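Local coordinates for protein Ufm1-specific protease (Caenorhabditis elegans, PDB 5EJJ) that cleaves the peptide bond after the C-terminal glycine of the ubiquitin-like modifier UFM-1 as a thiol protease, and is needed to localise certain odorant receptors to cilia, at residues A[294-299]-A[332-337]. Sequence-based numbering, arbitrary orientation.
Sequences LPPGWV and KPVLRL
P295 and P296 receive the side chain of V334, and behind P295 is the indole of W298. CG of P295 sits over the centre of one face of that indole, 3.7 Å above its plane. The W298 ring also meets the ring of H48, with the planes at about 45°. P295 thus stands between the indole and the segment 332-337: its CG is on W298, while its CB lies 4.1 Å from CG1 of V334. CA of P295 is equally close to that methyl. P296 makes the nearest approach. Its CD is 3.7 Å from V334 CG1. The second methyl of V334 is more distant, with CG2 4.2 Å from the same CD. V334 CG1 is anti to the backbone N (chi1 -177°), which carries this methyl to the two prolines.

P295 to W298 form a type II beta turn, closed by the bond from W298 N to P295 O (3.2 Å). G297 fits the third position, where the positive phi (100°) suits glycine, which has no side chain. The turn lies in the loop between strands 289-293 and 302-306. V334 belongs to the loop that follows helix 312-325; it also touches H323 of that helix, while P295 packs on L302. To one side, K332 extends its chain and hydrogen-bonds through NZ to OD1 of N376.

The contact therefore joins two segments that both fall in the UfSP2 N-terminal family region, away from the inferred active-site residues C396, D520 and H522. Its chemistry is wholly apolar. CG1 of V334 carries most of this van der Waals packing. P295 and V334 are buried and P296 is exposed. With 144 Å² buried in all, this implies a modest, mainly hydrophobic contribution.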
loop_
_atom_site.group_PDB
_atom_site.type_symbol
_atom_site.label_atom_id
_atom_site.label_comp_id
_atom_site.label_asym_id
_atom_site.label_seq_id
_atom_site.Cartn_x
_atom_site.Cartn_y
_atom_site.Cartn_z
ATOM N N LEU A 294 1.082 1.287 2.031
ATOM C CA LEU A 294 -0.104 2.090 1.765
ATOM C C LEU A 294 -1.263 1.149 1.944
ATOM O O LEU A 294 -1.671 0.500 0.995
ATOM C CB LEU A 294 -0.099 2.601 0.331
ATOM C CG LEU A 294 -1.337 3.386 -0.080
ATOM C CD1 LEU A 294 -1.567 4.474 0.915
ATOM C CD2 LEU A 294 -1.137 3.991 -1.449
ATOM N N PRO A 295 -1.770 1.031 3.172
ATOM C CA PRO A 295 -2.874 0.113 3.429
ATOM C C PRO A 295 -4.049 0.406 2.529
ATOM O O PRO A 295 -4.144 1.520 2.013
ATOM C CB PRO A 295 -3.234 0.409 4.882
ATOM C CG PRO A 295 -1.927 0.785 5.489
ATOM C CD PRO A 295 -1.258 1.621 4.414
ATOM N N PRO A 296 -4.922 -0.593 2.318
ATOM C CA PRO A 296 -6.118 -0.397 1.491
ATOM C C PRO A 296 -6.962 0.740 2.046
ATOM O O PRO A 296 -7.284 0.746 3.239
ATOM C CB PRO A 296 -6.856 -1.738 1.623
ATOM C CG PRO A 296 -6.341 -2.331 2.887
ATOM C CD PRO A 296 -4.886 -1.949 2.894
ATOM N N GLY A 297 -7.270 1.711 1.197
ATOM C CA GLY A 297 -8.163 2.783 1.573
ATOM C C GLY A 297 -7.433 4.040 1.953
ATOM O O GLY A 297 -7.950 5.148 1.762
ATOM N N TRP A 298 -6.236 3.858 2.506
ATOM C CA TRP A 298 -5.416 4.961 3.021
ATOM C C TRP A 298 -4.907 5.956 1.964
ATOM O O TRP A 298 -4.636 5.587 0.827
ATOM C CB TRP A 298 -4.221 4.382 3.752
ATOM C CG TRP A 298 -4.515 3.859 5.093
ATOM C CD1 TRP A 298 -5.624 3.199 5.495
ATOM C CD2 TRP A 298 -3.670 3.970 6.237
ATOM N NE1 TRP A 298 -5.525 2.877 6.835
ATOM C CE2 TRP A 298 -4.331 3.346 7.308
ATOM C CE3 TRP A 298 -2.414 4.541 6.457
ATOM C CZ2 TRP A 298 -3.784 3.281 8.572
ATOM C CZ3 TRP A 298 -1.878 4.470 7.700
ATOM C CH2 TRP A 298 -2.556 3.848 8.748
ATOM N N VAL A 299 -4.759 7.212 2.345
ATOM C CA VAL A 299 -4.301 8.213 1.393
ATOM C C VAL A 299 -3.036 8.894 1.882
ATOM O O VAL A 299 -2.577 9.871 1.298
ATOM C CB VAL A 299 -5.358 9.281 1.147
ATOM C CG1 VAL A 299 -6.547 8.667 0.531
ATOM C CG2 VAL A 299 -5.741 9.936 2.458
ATOM N N LYS A 332 -7.597 -10.427 5.070
ATOM C CA LYS A 332 -6.444 -10.561 4.160
ATOM C C LYS A 332 -5.159 -9.907 4.691
ATOM O O LYS A 332 -5.211 -9.104 5.625
ATOM C CB LYS A 332 -6.788 -10.009 2.766
ATOM C CG LYS A 332 -7.241 -8.555 2.742
ATOM C CD LYS A 332 -7.700 -8.113 1.348
ATOM C CE LYS A 332 -7.905 -6.598 1.314
ATOM N NZ LYS A 332 -8.158 -6.050 -0.054
ATOM N N PRO A 333 -3.996 -10.252 4.098
ATOM C CA PRO A 333 -2.765 -9.606 4.556
ATOM C C PRO A 333 -2.624 -8.153 4.090
ATOM O O PRO A 333 -3.055 -7.776 2.996
ATOM C CB PRO A 333 -1.658 -10.475 3.935
ATOM C CG PRO A 333 -2.253 -11.068 2.746
ATOM C CD PRO A 333 -3.716 -11.279 3.076
ATOM N N VAL A 334 -2.004 -7.349 4.948
ATOM C CA VAL A 334 -1.720 -5.952 4.646
ATOM C C VAL A 334 -0.248 -5.610 4.901
ATOM O O VAL A 334 0.321 -4.814 4.171
ATOM C CB VAL A 334 -2.632 -5.001 5.455
ATOM C CG1 VAL A 334 -2.376 -3.569 5.083
ATOM C CG2 VAL A 334 -4.086 -5.344 5.209
ATOM N N LEU A 335 0.379 -6.238 5.903
ATOM C CA LEU A 335 1.695 -5.792 6.379
ATOM C C LEU A 335 2.804 -6.816 6.204
ATOM O O LEU A 335 3.739 -6.870 7.010
ATOM C CB LEU A 335 1.617 -5.430 7.863
ATOM C CG LEU A 335 0.597 -4.357 8.237
ATOM C CD1 LEU A 335 0.519 -4.237 9.727
ATOM C CD2 LEU A 335 0.979 -3.030 7.609
ATOM N N ARG A 336 2.712 -7.652 5.179
ATOM C CA ARG A 336 3.781 -8.606 4.942
ATOM C C ARG A 336 4.930 -7.891 4.273
ATOM O O ARG A 336 4.719 -6.992 3.460
ATOM C CB ARG A 336 3.305 -9.744 4.060
ATOM C CG ARG A 336 2.058 -10.402 4.574
ATOM C CD ARG A 336 2.337 -11.132 5.857
ATOM N NE ARG A 336 3.346 -12.165 5.652
ATOM C CZ ARG A 336 3.075 -13.406 5.254
ATOM N NH1 ARG A 336 1.807 -13.777 5.025
ATOM N NH2 ARG A 336 4.076 -14.272 5.090
ATOM N N LEU A 337 6.144 -8.304 4.613
ATOM C CA LEU A 337 7.364 -7.749 4.039
ATOM C C LEU A 337 7.252 -7.623 2.524
ATOM O O LEU A 337 7.731 -6.670 1.913
ATOM C CB LEU A 337 8.530 -8.660 4.407
ATOM C CG LEU A 337 9.866 -8.024 4.774
ATOM C CD1 LEU A 337 9.712 -6.552 5.116
ATOM C CD2 LEU A 337 10.454 -8.798 5.940
#